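Local coordinates for metallo-beta-lactamase superfamily protein (Thermus thermophilus, PDB 2ZWR), which probably acts as a zinc-dependent hydrolase of the metallo-beta-lactamase superfamily, carrying two zinc ions bridged by a water at its metal centre, at residues A131-D134 and Q139-S142; L108-R113 and Q118-P123; A55-V60 and D88-A93; F4-G9 and E13-V18. One frame throughout, in Å; residues are numbered along the deposited sequence.

Contact 1. Residues A131-D134 and Q139-S142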
# COMPACT_ATOMS: atom_id res chain seq x y z
N ALA A 131 1.10 -7.45 -1.07
CA ALA A 131 2.01 -6.99 -0.02
C ALA A 131 3.43 -7.00 -0.56
O ALA A 131 3.77 -7.85 -1.40
CB ALA A 131 1.92 -7.88 1.22
N PHE A 132 4.24 -6.05 -0.09
CA PHE A 132 5.64 -5.97 -0.44
C PHE A 132 6.45 -6.48 0.72
O PHE A 132 6.52 -5.84 1.76
CB PHE A 132 6.04 -4.53 -0.81
CG PHE A 132 5.22 -3.96 -1.93
CD1 PHE A 132 5.51 -4.31 -3.24
CD2 PHE A 132 4.14 -3.11 -1.66
CE1 PHE A 132 4.74 -3.81 -4.29
CE2 PHE A 132 3.38 -2.60 -2.70
CZ PHE A 132 3.67 -2.96 -4.02
N TYR A 133 7.06 -7.65 0.51
CA TYR A 133 7.72 -8.41 1.58
C TYR A 133 9.25 -8.33 1.49
O TYR A 133 9.84 -8.60 0.44
CB TYR A 133 7.23 -9.88 1.59
CG TYR A 133 7.87 -10.74 2.67
CD1 TYR A 133 7.95 -10.30 3.99
CD2 TYR A 133 8.37 -12.02 2.37
CE1 TYR A 133 8.54 -11.07 4.98
CE2 TYR A 133 8.96 -12.81 3.36
CZ TYR A 133 9.03 -12.33 4.67
OH TYR A 133 9.61 -13.09 5.66
N ASP A 134 9.86 -7.95 2.61
CA ASP A 134 11.31 -7.85 2.72
C ASP A 134 11.82 -8.82 3.80
O ASP A 134 11.94 -8.45 4.97
CB ASP A 134 11.71 -6.39 2.99
CG ASP A 134 13.13 -6.25 3.53
OD1 ASP A 134 14.03 -7.01 3.13
OD2 ASP A 134 13.34 -5.35 4.37
N GLN A 139 10.27 -7.49 7.31
CA GLN A 139 9.19 -6.51 7.31
C GLN A 139 8.30 -6.64 6.09
O GLN A 139 8.72 -7.12 5.04
CB GLN A 139 9.74 -5.08 7.43
CG GLN A 139 10.47 -4.55 6.20
CD GLN A 139 11.27 -3.30 6.51
OE1 GLN A 139 10.87 -2.47 7.33
NE2 GLN A 139 12.41 -3.16 5.84
N VAL A 140 7.05 -6.20 6.25
CA VAL A 140 6.07 -6.31 5.19
C VAL A 140 5.23 -5.03 5.14
O VAL A 140 4.84 -4.47 6.17
CB VAL A 140 5.20 -7.62 5.35
CG1 VAL A 140 4.27 -7.55 6.56
CG2 VAL A 140 4.41 -7.91 4.07
N PHE A 141 4.99 -4.57 3.92
CA PHE A 141 4.09 -3.45 3.67
C PHE A 141 2.84 -4.08 3.07
O PHE A 141 2.76 -4.35 1.87
CB PHE A 141 4.76 -2.44 2.71
CG PHE A 141 5.99 -1.78 3.32
CD1 PHE A 141 5.88 -0.57 4.00
CD2 PHE A 141 7.23 -2.40 3.25
CE1 PHE A 141 7.01 0.03 4.60
CE2 PHE A 141 8.37 -1.80 3.82
CZ PHE A 141 8.26 -0.60 4.50
N SER A 142 1.89 -4.36 3.95
CA SER A 142 0.78 -5.26 3.62
C SER A 142 -0.54 -4.53 3.38
O SER A 142 -1.60 -5.15 3.36
CB SER A 142 0.63 -6.31 4.72
OG SER A 142 0.73 -5.69 5.99

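Contact 2. Residues L108-R113 and Q118-P123. With ZN (zinc ion), chain F.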
# COMPACT_ATOMS: atom_id res chain seq x y z
N LEU A 108 2.32 -5.54 -11.38
CA LEU A 108 2.84 -6.36 -10.31
C LEU A 108 2.25 -7.77 -10.49
O LEU A 108 1.25 -7.94 -11.18
CB LEU A 108 2.45 -5.78 -8.95
CG LEU A 108 3.07 -4.42 -8.57
CD1 LEU A 108 2.45 -3.90 -7.28
CD2 LEU A 108 4.59 -4.52 -8.46
N GLU A 109 2.89 -8.76 -9.87
CA GLU A 109 2.47 -10.15 -9.98
C GLU A 109 3.01 -10.91 -8.78
O GLU A 109 4.09 -10.61 -8.28
CB GLU A 109 3.01 -10.75 -11.29
CG GLU A 109 2.76 -12.26 -11.48
CD GLU A 109 2.92 -12.73 -12.92
OE1 GLU A 109 3.98 -12.46 -13.51
OE2 GLU A 109 1.95 -13.37 -13.44
N GLU A 110 2.25 -11.91 -8.31
CA GLU A 110 2.74 -12.85 -7.30
C GLU A 110 4.13 -13.36 -7.70
O GLU A 110 4.32 -13.79 -8.84
CB GLU A 110 1.76 -14.02 -7.15
CG GLU A 110 2.25 -15.16 -6.27
CD GLU A 110 2.17 -14.84 -4.80
OE1 GLU A 110 1.10 -14.41 -4.35
OE2 GLU A 110 3.19 -15.02 -4.09
N GLY A 111 5.08 -13.28 -6.78
CA GLY A 111 6.43 -13.81 -6.98
C GLY A 111 7.44 -12.84 -7.57
O GLY A 111 8.65 -13.11 -7.56
N MET A 112 6.96 -11.71 -8.10
CA MET A 112 7.83 -10.64 -8.62
C MET A 112 8.78 -10.09 -7.57
O MET A 112 8.40 -9.91 -6.41
CB MET A 112 6.98 -9.49 -9.16
CG MET A 112 7.75 -8.43 -9.92
SD MET A 112 6.62 -7.23 -10.62
CE MET A 112 7.62 -6.59 -11.95
N ARG A 113 10.02 -9.82 -7.98
CA ARG A 113 11.00 -9.12 -7.15
C ARG A 113 11.26 -7.74 -7.72
O ARG A 113 11.62 -7.61 -8.89
CB ARG A 113 12.33 -9.88 -7.11
CG ARG A 113 12.52 -10.78 -5.91
CD ARG A 113 11.85 -12.11 -6.11
NE ARG A 113 12.57 -13.17 -5.40
N GLN A 118 9.65 -8.90 -2.32
CA GLN A 118 8.94 -9.97 -3.01
C GLN A 118 7.45 -9.61 -2.97
O GLN A 118 6.91 -9.26 -1.92
CB GLN A 118 9.21 -11.31 -2.33
CG GLN A 118 8.37 -12.48 -2.86
CD GLN A 118 8.59 -13.80 -2.08
OE1 GLN A 118 8.27 -14.88 -2.58
NE2 GLN A 118 9.13 -13.71 -0.86
N VAL A 119 6.80 -9.68 -4.13
CA VAL A 119 5.38 -9.38 -4.24
C VAL A 119 4.53 -10.60 -3.88
O VAL A 119 4.70 -11.68 -4.44
CB VAL A 119 5.02 -8.82 -5.64
CG1 VAL A 119 3.50 -8.59 -5.80
CG2 VAL A 119 5.79 -7.53 -5.92
N LEU A 120 3.64 -10.40 -2.90
CA LEU A 120 2.66 -11.40 -2.50
C LEU A 120 1.29 -10.92 -2.97
O LEU A 120 0.84 -9.86 -2.54
CB LEU A 120 2.65 -11.55 -0.98
CG LEU A 120 3.67 -12.41 -0.22
CD1 LEU A 120 5.02 -12.49 -0.89
CD2 LEU A 120 3.83 -11.92 1.22
N HIS A 121 0.64 -11.68 -3.85
CA HIS A 121 -0.72 -11.36 -4.23
C HIS A 121 -1.68 -11.91 -3.19
O HIS A 121 -1.85 -13.13 -3.07
CB HIS A 121 -1.07 -11.88 -5.63
CG HIS A 121 -2.45 -11.49 -6.08
ND1 HIS A 121 -3.38 -12.40 -6.55
CD2 HIS A 121 -3.07 -10.28 -6.11
CE1 HIS A 121 -4.49 -11.77 -6.86
NE2 HIS A 121 -4.34 -10.49 -6.60
N LEU A 122 -2.32 -10.99 -2.47
CA LEU A 122 -3.13 -11.31 -1.33
C LEU A 122 -4.48 -10.61 -1.44
O LEU A 122 -4.72 -9.62 -0.75
CB LEU A 122 -2.40 -10.89 -0.04
CG LEU A 122 -1.06 -11.59 0.28
CD1 LEU A 122 -0.27 -10.85 1.36
CD2 LEU A 122 -1.26 -13.07 0.65
N PRO A 123 -5.39 -11.13 -2.28
CA PRO A 123 -6.64 -10.45 -2.57
C PRO A 123 -7.64 -10.63 -1.42
O PRO A 123 -7.40 -11.40 -0.49
CB PRO A 123 -7.15 -11.19 -3.82
CG PRO A 123 -6.70 -12.59 -3.60
CD PRO A 123 -5.33 -12.46 -2.94
ZN ZN F . -2.87 -14.47 -6.85

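Contact 3. Residues A55-V60 and D88-A93. With ZN (zinc ion), chain C; ZN (zinc ion), chain D.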
# COMPACT_ATOMS: atom_id res chain seq x y z
N ALA A 55 -5.57 -0.16 -5.09
CA ALA A 55 -6.02 1.08 -5.75
C ALA A 55 -7.34 1.66 -5.24
O ALA A 55 -8.02 2.36 -5.98
CB ALA A 55 -6.08 0.90 -7.26
N HIS A 56 -7.71 1.39 -3.99
CA HIS A 56 -8.72 2.23 -3.36
C HIS A 56 -8.24 3.69 -3.37
O HIS A 56 -7.03 3.97 -3.24
CB HIS A 56 -9.02 1.79 -1.94
CG HIS A 56 -9.80 0.52 -1.87
ND1 HIS A 56 -9.71 -0.34 -0.80
CD2 HIS A 56 -10.66 -0.04 -2.75
CE1 HIS A 56 -10.50 -1.38 -1.02
NE2 HIS A 56 -11.09 -1.22 -2.19
N PHE A 57 -9.19 4.60 -3.54
CA PHE A 57 -8.88 6.02 -3.71
C PHE A 57 -8.03 6.65 -2.60
O PHE A 57 -7.27 7.59 -2.87
CB PHE A 57 -10.16 6.84 -3.96
CG PHE A 57 -11.05 7.04 -2.73
CD1 PHE A 57 -12.21 6.29 -2.58
CD2 PHE A 57 -10.76 8.02 -1.78
CE1 PHE A 57 -13.06 6.47 -1.47
CE2 PHE A 57 -11.60 8.22 -0.66
CZ PHE A 57 -12.75 7.44 -0.51
N ASP A 58 -8.14 6.13 -1.37
CA ASP A 58 -7.34 6.66 -0.25
C ASP A 58 -5.86 6.28 -0.34
O ASP A 58 -5.04 6.75 0.45
CB ASP A 58 -7.95 6.29 1.11
CG ASP A 58 -8.12 4.78 1.31
OD1 ASP A 58 -8.65 4.11 0.41
OD2 ASP A 58 -7.71 4.28 2.36
N HIS A 59 -5.51 5.43 -1.31
CA HIS A 59 -4.13 5.00 -1.50
C HIS A 59 -3.48 5.61 -2.75
O HIS A 59 -2.27 5.47 -2.95
CB HIS A 59 -4.04 3.46 -1.50
CG HIS A 59 -4.36 2.86 -0.16
ND1 HIS A 59 -3.39 2.37 0.69
CD2 HIS A 59 -5.53 2.73 0.49
CE1 HIS A 59 -3.95 1.95 1.80
NE2 HIS A 59 -5.25 2.17 1.72
N VAL A 60 -4.27 6.30 -3.58
CA VAL A 60 -3.80 6.76 -4.90
C VAL A 60 -4.06 8.25 -5.20
O VAL A 60 -3.76 8.73 -6.30
CB VAL A 60 -4.38 5.88 -6.07
CG1 VAL A 60 -3.99 4.40 -5.90
CG2 VAL A 60 -5.91 6.04 -6.17
N ASP A 88 -11.03 8.46 -8.75
CA ASP A 88 -11.49 9.83 -8.54
C ASP A 88 -13.02 9.89 -8.46
O ASP A 88 -13.56 10.68 -7.70
CB ASP A 88 -10.96 10.76 -9.64
CG ASP A 88 -11.40 10.35 -11.04
OD1 ASP A 88 -11.42 9.14 -11.35
OD2 ASP A 88 -11.75 11.24 -11.84
N LEU A 89 -13.70 9.03 -9.22
CA LEU A 89 -15.16 8.90 -9.17
C LEU A 89 -15.62 8.33 -7.83
O LEU A 89 -16.60 8.80 -7.26
CB LEU A 89 -15.68 8.01 -10.30
CG LEU A 89 -15.36 8.41 -11.75
CD1 LEU A 89 -15.95 7.37 -12.70
CD2 LEU A 89 -15.92 9.79 -12.07
N ALA A 90 -14.90 7.33 -7.33
CA ALA A 90 -15.22 6.76 -6.02
C ALA A 90 -15.03 7.80 -4.92
O ALA A 90 -15.89 7.95 -4.05
CB ALA A 90 -14.39 5.50 -5.75
N ALA A 91 -13.91 8.52 -4.95
CA ALA A 91 -13.69 9.60 -4.00
C ALA A 91 -14.84 10.63 -4.09
O ALA A 91 -15.37 11.07 -3.06
CB ALA A 91 -12.35 10.27 -4.23
N ARG A 92 -15.23 10.96 -5.32
CA ARG A 92 -16.25 11.97 -5.60
C ARG A 92 -17.61 11.65 -4.99
O ARG A 92 -18.34 12.56 -4.60
CB ARG A 92 -16.39 12.19 -7.11
CG ARG A 92 -17.33 13.33 -7.52
CD ARG A 92 -17.44 13.43 -9.04
NE ARG A 92 -16.13 13.66 -9.64
CZ ARG A 92 -15.85 13.53 -10.93
NH1 ARG A 92 -16.79 13.17 -11.80
NH2 ARG A 92 -14.61 13.76 -11.36
N ALA A 93 -17.93 10.36 -4.92
CA ALA A 93 -19.19 9.86 -4.33
C ALA A 93 -19.26 10.10 -2.83
O ALA A 93 -20.34 10.26 -2.27
CB ALA A 93 -19.35 8.37 -4.62
ZN ZN C . -7.05 2.10 2.82
ZN ZN D . -8.36 -0.22 0.88
O HOH W 1 -8.52 1.69 1.67

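Contact 4. Residues F4-G9 and E13-V18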
# COMPACT_ATOMS: atom_id res chain seq x y z
N PHE A 4 10.20 5.70 6.20
CA PHE A 4 9.56 6.94 6.63
C PHE A 4 8.05 6.94 6.35
O PHE A 4 7.62 7.18 5.21
CB PHE A 4 10.26 8.16 6.00
CG PHE A 4 11.71 8.27 6.36
CD1 PHE A 4 12.11 8.96 7.49
CD2 PHE A 4 12.68 7.66 5.57
CE1 PHE A 4 13.46 9.06 7.82
CE2 PHE A 4 14.04 7.75 5.91
CZ PHE A 4 14.42 8.45 7.03
N PRO A 5 7.25 6.66 7.39
CA PRO A 5 5.79 6.64 7.28
C PRO A 5 5.22 8.04 7.36
O PRO A 5 5.77 8.90 8.06
CB PRO A 5 5.34 5.84 8.51
CG PRO A 5 6.62 5.39 9.20
CD PRO A 5 7.68 6.32 8.76
N VAL A 6 4.12 8.27 6.65
CA VAL A 6 3.38 9.52 6.79
C VAL A 6 1.89 9.25 6.61
O VAL A 6 1.48 8.52 5.69
CB VAL A 6 3.92 10.62 5.82
CG1 VAL A 6 3.81 10.18 4.35
CG2 VAL A 6 3.22 11.98 6.09
N THR A 7 1.08 9.79 7.51
CA THR A 7 -0.36 9.60 7.45
C THR A 7 -1.00 10.71 6.62
O THR A 7 -0.67 11.89 6.80
CB THR A 7 -0.96 9.50 8.87
OG1 THR A 7 -0.30 8.44 9.55
CG2 THR A 7 -2.46 9.21 8.84
N LEU A 8 -1.90 10.32 5.72
CA LEU A 8 -2.39 11.22 4.68
C LEU A 8 -3.90 11.15 4.49
O LEU A 8 -4.48 10.06 4.50
CB LEU A 8 -1.71 10.91 3.33
CG LEU A 8 -0.17 10.91 3.25
CD1 LEU A 8 0.25 10.33 1.93
CD2 LEU A 8 0.40 12.33 3.43
N GLY A 9 -4.51 12.31 4.32
CA GLY A 9 -5.91 12.41 3.88
C GLY A 9 -6.93 12.20 4.98
O GLY A 9 -6.57 11.76 6.07
N GLU A 13 -4.64 7.47 5.83
CA GLU A 13 -3.97 6.37 5.18
C GLU A 13 -2.46 6.55 5.36
O GLU A 13 -1.98 7.68 5.39
CB GLU A 13 -4.36 6.35 3.70
CG GLU A 13 -3.63 5.33 2.82
CD GLU A 13 -2.41 5.91 2.10
OE1 GLU A 13 -2.17 7.13 2.19
OE2 GLU A 13 -1.67 5.14 1.46
N ASN A 14 -1.73 5.44 5.49
CA ASN A 14 -0.27 5.49 5.64
C ASN A 14 0.51 5.26 4.33
O ASN A 14 0.44 4.16 3.73
CB ASN A 14 0.24 4.47 6.69
CG ASN A 14 -0.47 4.58 8.05
OD1 ASN A 14 -0.71 3.56 8.70
ND2 ASN A 14 -0.78 5.80 8.48
N ALA A 15 1.26 6.28 3.92
CA ALA A 15 2.26 6.17 2.86
C ALA A 15 3.62 5.83 3.47
O ALA A 15 3.88 6.14 4.63
CB ALA A 15 2.36 7.47 2.07
N TYR A 16 4.49 5.19 2.69
CA TYR A 16 5.82 4.84 3.17
C TYR A 16 6.85 5.22 2.12
O TYR A 16 6.79 4.74 0.99
CB TYR A 16 5.93 3.34 3.53
CG TYR A 16 4.99 2.92 4.65
CD1 TYR A 16 5.37 3.04 5.99
CD2 TYR A 16 3.71 2.45 4.37
CE1 TYR A 16 4.49 2.68 7.03
CE2 TYR A 16 2.82 2.10 5.40
CZ TYR A 16 3.23 2.22 6.72
OH TYR A 16 2.36 1.86 7.74
N LEU A 17 7.76 6.11 2.51
CA LEU A 17 8.94 6.43 1.73
C LEU A 17 10.06 5.53 2.26
O LEU A 17 10.47 5.64 3.41
CB LEU A 17 9.30 7.91 1.85
CG LEU A 17 10.55 8.41 1.10
CD1 LEU A 17 10.42 8.25 -0.43
CD2 LEU A 17 10.88 9.87 1.48
N VAL A 18 10.53 4.63 1.41
CA VAL A 18 11.41 3.56 1.84
C VAL A 18 12.70 3.62 1.03
O VAL A 18 12.65 3.62 -0.21
CB VAL A 18 10.75 2.16 1.64
CG1 VAL A 18 11.67 1.04 2.13
CG2 VAL A 18 9.38 2.09 2.32

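Contact 1. Residues A131-D134 and Q139-S142
Ala-131 CB packs against Val-140 CG2 at 3.8 Å, and Tyr-133 CD1 lies 4.1 Å from Val-140 CB, so that one valine is flanked by two residues of the facing strand. These side chains share one face of an antiparallel beta hairpin, strands 130-134 and 139-143, in one of the two mixed sheets of the metallo-beta-lactamase fold. Val-140 sends CG2 anti to its own nitrogen, chi1 of CG1 being 69°, which brings that methyl against Ala-131 CB. The Tyr-133 and Val-140 side chains cross obliquely, and the tyrosine ring also passes close to the carbonyl oxygen of Gln-139. Phe-132 and Phe-141 occupy the other face as a hydrogen-bonded pair, joined by Phe-141 N to Phe-132 O at 2.9 Å and by the reciprocal bond. Their rings diverge: Phe-132 CB and Phe-141 CB are 4.3 Å apart, while Phe-132 O sits at the edge of the Phe-141 ring, in its plane. Phe-141 instead stacks on His-181 and meets Tyr-16 edge-to-face. Toward the turn, Asp-134 and Gln-139 form a second hydrogen-bonded pair on the phenylalanine face, with Asp-134 N to Gln-139 O at 2.8 Å. Their side chains add a bond of their own. Asp-134 OD1 is held by Gly-137 N in the turn, and Gln-139 OE1 by His-181 NE2, which fixes the rotation of both flat groups. With carboxylate and amide planes 42° apart, Gln-139 NE2 reaches the anti lone pair of Asp-134 OD2 at 2.8 Å, the oxygen lying almost in the amide plane.

Contact 2. Residues L108-R113 and Q118-P123
A type II beta turn from Glu-109 to Met-112 leads into the edge of a mixed sheet, where residues 108-113 lie along strand 117-121. Val-119 is the apolar centre. Its CG1 sits 3.3 Å from Glu-109 O, the carbonyl that also accepts the turn bond from Met-112 N, while its CG2 meets Met-112 CB at 4.0 Å and Leu-108 CD2 at 4.1 Å. The leucine and valine side chains cross at about a right angle. Two backbone bonds bracket this valine: Gly-111 N to Val-119 O at 2.9 Å, and Val-119 N to Met-112 O at 2.8 Å. Gly-111 has positive phi (91°), as the third position of this turn requires. The turn's other corner, Glu-110, folds back over the strand: its chain bends at chi2 (76°) and brings OE1 to His-121 N at 2.8 Å. That N-H arrives from above the carboxylate plane, 56° out of it. The same oxygen forms a salt bridge with Arg-170 of helix 161-171. His-121 turns its ring away from Glu-110, stacks on His-77, gives NE2 to Pro-127 O and binds a zinc ion through ND1 at 2.1 Å. Glu-110 OE1 thus joins a strand N-H to an arginine, a pairing that probably favours the charged carboxylate, while the bond from NE2 to Pro-127 O implies that His-121 carries its proton there and offers ND1 to the metal.

Contact 3. Residues A55-V60 and D88-A93
Phe-57 meets the helix through its ring face: Ala-91 CA stands over the centre of the ring, 3.8 Å from the centroid and 8° off the ring normal, a CH-pi contact. Ala-91 N lies over the same face, 3.7 Å from Phe-57 CD1. Apolar packing completes the fit, with Ala-91 CB against Phe-57 CD2 at 3.7 Å and Ala-90 CB meeting Phe-57 CD1 obliquely at 3.9 Å. The phenylalanine CG stands between the backbone nitrogen and carbonyl carbon, chi1 73°, a setting that lays the ring face over Ala-91; the small side chains of both alanines allow so close an approach.

Metal coordination occupies other residues of 55-60, part of the HxHxDH motif of the superfamily. Asp-58 OD2 and His-59 NE2 bind one zinc ion, and His-56 ND1 binds the other at 2.2 Å. A water bridges the two ions and donates to Asp-58 OD1 at 2.7 Å; Asp-144 is shared by both metals.

This metal-binding loop follows strand 50-51 and precedes helix 63-70. Through Phe-57 it rests on helix 87-93, where Ala-87 also touches the Phe-57 side chain, while neighbouring helix 81-85 packs on Ala-55 and His-56 through Leu-83.

Contact 4. Residues F4-G9 and E13-V18
Glu-13 O accepts Leu-8 N at 2.7 Å, with the donor in the carbonyl plane, and has Thr-7 CA beside it at 3.2 Å in a CA-H...O contact. The return bond from Glu-13 N to Leu-8 O completes the pair. The side chains of Leu-8 and Glu-13 lie side by side, pointing the same way, and Leu-8 CD1 passes on to touch Ala-15 CB at 3.6 Å. Val-6 CG1 reaches that same methyl at 3.8 Å; its chi1 of 60° sets CG1 between the backbone nitrogen and the carbonyl carbon. Strands 2-8 and 13-20 thus form an antiparallel hairpin at one edge of a six-stranded mixed sheet of the metallo-beta-lactamase fold, with helix 33-43 packed on the Val-6 face through Leu-36 and Leu-39. Phe-4 and Leu-17 continue this face, Leu-17 O lying at the edge of the phenylalanine ring, in its plane, and bonded to Phe-4 N at 2.8 Å. On the other face the Pro-5 ring lies aslant the Tyr-16 side chain, Pro-5 CB standing 3.6 Å from Tyr-16 CE1. The tyrosine hydroxyl bonds to Pro-182 O, and its ring meets His-181 edge-to-face.

In the fold
Along the chain the contacts close one after another: contact 4 first, then contact 3, contact 2 and contact 1. Contacts 1 and 2 share a sheet, their centres 10 Å apart, because strands 117-121 and 130-134 are neighbours; Tyr-133 O to Gln-118 N and Ala-131 N to Leu-120 O probably bond them. Contact 4 belongs to the other six-stranded sheet, and Phe-141 against Tyr-16 and Val-18 packs the two sheets together, the centres of contacts 1 and 4 being 14 Å apart. Contact 3 carries metal ligands; contact 4 touches it through Glu-13 at Asp-58 and His-59, whereas contact 1 is 23 Å away between centres. The first hairpin thus reaches the metal-binding loop directly.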